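Local coordinates for protein nucleocapsid (Crimean-congo hemorrhagic fever virus, PDB 4AKL) that binds single- and double-stranded RNA, probably helps package the viral genome, and displays sequence-non-specific double-stranded DNA endonuclease activity, at residues K157-I162 against C426-V431; K432-Q437 against A450-L455. All coordinates share one frame; numbering follows the deposited sequence.

How the contacts relate
Both contacts use helix 425-440, contact 1 on its N-terminal turns and contact 2 on the turns that follow, and their centres lie 11 Å apart. In contact 1 the loop 157-162, which leads into helix 163-181, packs against the start of helix 425-440; in contact 2 helix 450-460 returns antiparallel beside it. Ile-430 ties the two together: its CG2 lies 3.3 Å from Ser-451 O, and its CD1 is 3.7 Å from Leu-455 N. Helix 163-181 is shared as well, since Val-431 touches Ser-165 and Val-166 while Phe-434 and Leu-455 both rest on Met-169. Each contact is largely buried.

Contact 1 of 2, residues K157-I162 against C426-V431; sequences KVPGEI and CARTIV
Ile-162 overlaps the first turns of helix 425-440, laying its CD1 methyl against Ala-427, Arg-428 and Val-431. That one methyl does most of the touching: it lies 3.8 Å from both Ala-427 C and Arg-428 N, against the backbone itself, and 3.9 Å from Val-431 CG2. The branch gets there because a chi1 of 72° swings CG1 over the residue's own backbone and the chain then runs on extended to CD1. Ala-427 CB serves two partners, meeting Ile-162 CD1 at 4.0 Å and Val-158 CG1 at 3.7 Å, so both loop side chains converge on this one methyl.

Pro-159 crosses the aliphatic part of Arg-428 at about a right angle, with Pro-159 CG 4.1 Å from Arg-428 CD. The arginine chain bends at chi3 (-88°), and its polar end turns to the residues preceding the helix: NE donates to the carbonyl O of Asn-423, and NH2 makes a weak bond to that of Thr-422. No hydrogen bond joins the two segments; they meet by van der Waals contact, largely of aliphatic carbons. The loop makes its own turn, closed by Ile-162 N bonding to Pro-159 O at 3.1 Å, and Ile-162 is the N-cap residue of the next helix.

Asn-424 bridges loop and helix start, its ND2 bonding to Lys-157 O and its OD1 to Ala-427 N. The loop links strand 155-156, paired in parallel with strand 480-481, to helix 163-181, on which Val-431 touches Ser-165 and Val-166, while helix 450-460 packs against Cys-426 and Ile-430.

Contact 2 of 2, residues K432-Q437 against A450-L455; sequences KLFEIQ and ASEHLL
Gln-437 OE1, in the conformer modelled here, accepts two hydrogen bonds from Ser-451, a short one from the hydroxyl OG at 2.9 Å and a weak one from the backbone N at 3.4 Å; a second deposited conformer makes this grip less certain. The bonds join the two arms of an antiparallel helical hairpin, helices 425-440 and 450-460, whose segment axes approach to 9.2 Å at an angle of 159°. The hydroxyl does not lie on a carbonyl lone pair: it sits above the amide plane, 61° out of it. Ser-451 OG also meets Phe-434, 3.6 Å from CB and level with the ring at its edge. Phe-434 and Ser-451 are the nearest residues across the two segments, their CA atoms 5.6 Å apart. Leu-433 CB also meets Ser-451 CB, and the leucine side chain touches Leu-67 and Ile-413.

Phe-434 also packs on Glu-168 and Met-169 of helix 163-181. Glu-452, its chain extended beyond CG, reaches that helix too, where Arg-176 offers a long, weak ion pair and Asp-172 lies close with like charge. The Glu-452 carboxylate is tilted 29° from the phenyl plane, with Glu-452 OE2 3.5 Å from Phe-434 CE1.

Contact 1 of 2, residues K157-I162 against C426-V431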
loop_
_atom_site.group_PDB
_atom_site.type_symbol
_atom_site.label_atom_id
_atom_site.label_comp_id
_atom_site.label_asym_id
_atom_site.label_seq_id
_atom_site.Cartn_x
_atom_site.Cartn_y
_atom_site.Cartn_z
ATOM N N LYS A 157 16.833 14.631 3.911
ATOM C CA LYS A 157 17.832 15.140 4.841
ATOM C C LYS A 157 17.909 14.244 6.059
ATOM O O LYS A 157 16.917 14.063 6.748
ATOM C CB LYS A 157 17.485 16.554 5.294
ATOM C CG LYS A 157 18.475 17.139 6.284
ATOM C CD LYS A 157 19.766 17.510 5.616
ATOM C CE LYS A 157 20.905 17.528 6.613
ATOM N NZ LYS A 157 20.501 18.033 7.954
ATOM N N VAL A 158 19.096 13.690 6.317
ATOM C CA VAL A 158 19.364 12.869 7.494
ATOM C C VAL A 158 20.653 13.375 8.109
ATOM O O VAL A 158 21.395 14.029 7.429
ATOM C CB VAL A 158 19.529 11.363 7.132
ATOM C CG1 VAL A 158 18.242 10.804 6.473
ATOM C CG2 VAL A 158 20.729 11.135 6.241
ATOM N N PRO A 159 20.920 13.071 9.394
ATOM C CA PRO A 159 22.208 13.344 10.021
ATOM C C PRO A 159 23.373 12.683 9.288
ATOM O O PRO A 159 23.214 11.573 8.807
ATOM C CB PRO A 159 22.084 12.701 11.400
ATOM C CG PRO A 159 20.698 12.465 11.606
ATOM C CD PRO A 159 19.965 12.492 10.345
ATOM N N GLY A 160 24.524 13.378 9.228
ATOM C CA GLY A 160 25.734 12.901 8.548
ATOM C C GLY A 160 26.201 11.502 8.931
ATOM O O GLY A 160 26.729 10.768 8.096
ATOM N N GLU A 161 26.005 11.129 10.186
ATOM C CA GLU A 161 26.445 9.835 10.680
ATOM C C GLU A 161 25.625 8.621 10.204
ATOM O O GLU A 161 26.014 7.485 10.473
ATOM C CB GLU A 161 26.497 9.850 12.217
ATOM C CG GLU A 161 25.154 10.098 12.910
ATOM C CD GLU A 161 25.136 9.635 14.370
ATOM O OE1 GLU A 161 25.620 8.510 14.662
ATOM O OE2 GLU A 161 24.636 10.404 15.232
ATOM N N ILE A 162 24.491 8.830 9.538
ATOM C CA ILE A 162 23.763 7.708 8.949
ATOM C C ILE A 162 23.634 7.819 7.431
ATOM O O ILE A 162 22.952 7.010 6.830
ATOM C CB ILE A 162 22.403 7.522 9.600
ATOM C CG1 ILE A 162 21.416 8.628 9.192
ATOM C CG2 ILE A 162 22.569 7.453 11.125
ATOM C CD1 ILE A 162 19.987 8.287 9.526
ATOM N N CYS A 426 13.055 9.572 12.710
ATOM C CA CYS A 426 12.464 8.555 11.893
ATOM C C CYS A 426 13.559 7.772 11.184
ATOM O O CYS A 426 13.646 6.520 11.307
ATOM C CB CYS A 426 11.538 9.168 10.861
ATOM S SG CYS A 426 10.666 7.901 9.868
ATOM N N ALA A 427 14.390 8.498 10.441
ATOM C CA ALA A 427 15.434 7.849 9.659
ATOM C C ALA A 427 16.461 7.183 10.596
ATOM O O ALA A 427 16.885 6.054 10.364
ATOM C CB ALA A 427 16.078 8.831 8.722
ATOM N N ARG A 428 16.843 7.840 11.675
ATOM C CA ARG A 428 17.802 7.190 12.566
ATOM C C ARG A 428 17.309 5.806 13.005
ATOM O O ARG A 428 18.091 4.859 13.028
ATOM C CB ARG A 428 18.122 8.046 13.767
ATOM C CG ARG A 428 19.014 9.213 13.401
ATOM C CD ARG A 428 19.394 10.022 14.598
ATOM N NE ARG A 428 18.409 11.076 14.895
ATOM C CZ ARG A 428 17.742 11.259 16.054
ATOM N NH1 ARG A 428 17.895 10.467 17.121
ATOM N NH2 ARG A 428 16.902 12.265 16.141
ATOM N N THR A 429 16.027 5.710 13.318
ATOM C CA THR A 429 15.450 4.509 13.870
ATOM C C THR A 429 15.287 3.395 12.812
ATOM O O THR A 429 15.498 2.207 13.123
ATOM C CB THR A 429 14.105 4.849 14.499
ATOM O OG1 THR A 429 14.287 5.907 15.444
ATOM C CG2 THR A 429 13.437 3.598 15.164
ATOM N N ILE A 430 14.895 3.766 11.586
ATOM C CA ILE A 430 14.841 2.845 10.445
ATOM C C ILE A 430 16.200 2.201 10.191
ATOM O O ILE A 430 16.299 1.013 10.029
ATOM C CB ILE A 430 14.376 3.572 9.159
ATOM C CG1 ILE A 430 12.868 3.884 9.224
ATOM C CG2 ILE A 430 14.638 2.731 7.909
ATOM C CD1 ILE A 430 12.287 4.775 8.096
ATOM N N VAL A 431 17.239 3.031 10.165
ATOM C CA VAL A 431 18.631 2.624 9.920
ATOM C C VAL A 431 19.153 1.676 11.008
ATOM O O VAL A 431 19.822 0.651 10.711
ATOM C CB VAL A 431 19.559 3.901 9.819
ATOM C CG1 VAL A 431 20.977 3.572 10.050
ATOM C CG2 VAL A 431 19.360 4.577 8.488
#

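Contact 2 of 2, residues K432-Q437 against A450-L455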
loop_
_atom_site.group_PDB
_atom_site.type_symbol
_atom_site.label_atom_id
_atom_site.label_comp_id
_atom_site.label_asym_id
_atom_site.label_seq_id
_atom_site.Cartn_x
_atom_site.Cartn_y
_atom_site.Cartn_z
ATOM N N LYS A 432 18.857 2.015 12.257
ATOM C CA LYS A 432 19.314 1.218 13.354
ATOM C C LYS A 432 18.632 -0.146 13.270
ATOM O O LYS A 432 19.290 -1.150 13.549
ATOM C CB LYS A 432 19.113 1.884 14.718
ATOM C CG LYS A 432 20.252 1.549 15.720
ATOM C CD LYS A 432 21.570 2.270 15.267
ATOM C CE LYS A 432 22.506 2.640 16.349
ATOM N NZ LYS A 432 23.466 1.595 16.770
ATOM N N LEU A 433 17.362 -0.210 12.841
ATOM C CA LEU A 433 16.709 -1.524 12.662
ATOM C C LEU A 433 17.323 -2.346 11.526
ATOM O O LEU A 433 17.445 -3.581 11.640
ATOM C CB LEU A 433 15.230 -1.428 12.425
ATOM C CG LEU A 433 14.471 -0.968 13.649
ATOM C CD1 LEU A 433 13.144 -0.367 13.221
ATOM C CD2 LEU A 433 14.267 -2.112 14.666
ATOM N N PHE A 434 17.682 -1.674 10.448
ATOM C CA PHE A 434 18.355 -2.304 9.351
ATOM C C PHE A 434 19.709 -2.890 9.822
ATOM O O PHE A 434 19.979 -4.019 9.553
ATOM C CB PHE A 434 18.575 -1.299 8.201
ATOM C CG PHE A 434 19.345 -1.870 7.025
ATOM C CD1 PHE A 434 18.711 -2.679 6.083
ATOM C CD2 PHE A 434 20.675 -1.588 6.846
ATOM C CE1 PHE A 434 19.427 -3.177 4.997
ATOM C CE2 PHE A 434 21.389 -2.099 5.740
ATOM C CZ PHE A 434 20.761 -2.886 4.844
ATOM N N GLU A 435 20.508 -2.106 10.534
ATOM C CA GLU A 435 21.820 -2.528 10.976
ATOM C C GLU A 435 21.664 -3.731 11.880
ATOM O O GLU A 435 22.390 -4.715 11.760
ATOM C CB GLU A 435 22.587 -1.370 11.630
ATOM C CG GLU A 435 22.978 -0.253 10.577
ATOM C CD GLU A 435 23.474 1.068 11.195
ATOM O OE1 GLU A 435 23.060 1.431 12.331
ATOM O OE2 GLU A 435 24.290 1.755 10.537
ATOM N N ILE A 436 20.674 -3.674 12.760
ATOM C CA ILE A 436 20.376 -4.803 13.637
ATOM C C ILE A 436 19.982 -6.061 12.827
ATOM O O ILE A 436 20.528 -7.169 13.101
ATOM C CB ILE A 436 19.311 -4.443 14.668
ATOM C CG1 ILE A 436 19.839 -3.406 15.643
ATOM C CG2 ILE A 436 18.855 -5.668 15.461
ATOM C CD1 ILE A 436 18.749 -2.767 16.440
ATOM N N GLN A 437 19.069 -5.929 11.855
ATOM C CA GLN A 437 18.695 -7.079 10.982
ATOM C C GLN A 437 19.936 -7.626 10.292
ATOM O O GLN A 437 20.107 -8.876 10.173
ATOM C CB GLN A 437 17.673 -6.772 9.850
ATOM C CG GLN A 437 16.359 -6.069 10.220
ATOM C CD GLN A 437 15.361 -5.843 9.023
ATOM O OE1 GLN A 437 14.538 -4.837 8.978
ATOM N NE2 GLN A 437 15.397 -6.798 8.076
ATOM N N ALA A 450 11.590 -5.331 6.190
ATOM C CA ALA A 450 10.677 -4.337 6.797
ATOM C C ALA A 450 11.253 -2.902 6.878
ATOM O O ALA A 450 10.582 -1.957 6.563
ATOM C CB ALA A 450 10.248 -4.752 8.216
ATOM N N SER A 451 12.492 -2.776 7.301
ATOM C CA SER A 451 13.137 -1.454 7.437
ATOM C C SER A 451 13.299 -0.760 6.100
ATOM O O SER A 451 13.209 0.457 6.039
ATOM C CB SER A 451 14.494 -1.594 8.136
ATOM O OG SER A 451 15.310 -2.498 7.405
ATOM N N GLU A 452 13.540 -1.524 5.032
ATOM C CA GLU A 452 13.571 -0.957 3.662
ATOM C C GLU A 452 12.192 -0.457 3.191
ATOM O O GLU A 452 12.109 0.627 2.586
ATOM C CB GLU A 452 14.151 -1.946 2.651
ATOM C CG GLU A 452 15.609 -2.143 2.875
ATOM C CD GLU A 452 16.252 -3.088 1.926
ATOM O OE1 GLU A 452 15.574 -3.561 1.024
ATOM O OE2 GLU A 452 17.460 -3.357 2.087
ATOM N N HIS A 453 11.130 -1.234 3.491
ATOM C CA HIS A 453 9.727 -0.865 3.215
ATOM C C HIS A 453 9.456 0.459 3.963
ATOM O O HIS A 453 8.879 1.387 3.416
ATOM C CB HIS A 453 8.857 -2.062 3.692
ATOM C CG HIS A 453 7.379 -1.949 3.482
ATOM N ND1 HIS A 453 6.792 -1.782 2.237
ATOM C CD2 HIS A 453 6.359 -2.038 4.368
ATOM C CE1 HIS A 453 5.472 -1.752 2.380
ATOM N NE2 HIS A 453 5.184 -1.907 3.664
ATOM N N LEU A 454 9.897 0.523 5.232
ATOM C CA LEU A 454 9.713 1.740 6.015
ATOM C C LEU A 454 10.441 2.958 5.397
ATOM O O LEU A 454 9.863 4.003 5.305
ATOM C CB LEU A 454 10.145 1.562 7.457
ATOM C CG LEU A 454 9.267 0.703 8.376
ATOM C CD1 LEU A 454 10.061 0.483 9.706
ATOM C CD2 LEU A 454 7.820 1.265 8.651
ATOM N N LEU A 455 11.688 2.804 4.984
ATOM C CA LEU A 455 12.425 3.896 4.322
ATOM C C LEU A 455 11.748 4.380 3.043
ATOM O O LEU A 455 11.645 5.579 2.787
ATOM C CB LEU A 455 13.867 3.478 4.003
ATOM C CG LEU A 455 14.797 4.553 3.383
ATOM C CD1 LEU A 455 14.900 5.771 4.261
ATOM C CD2 LEU A 455 16.198 3.990 3.079
#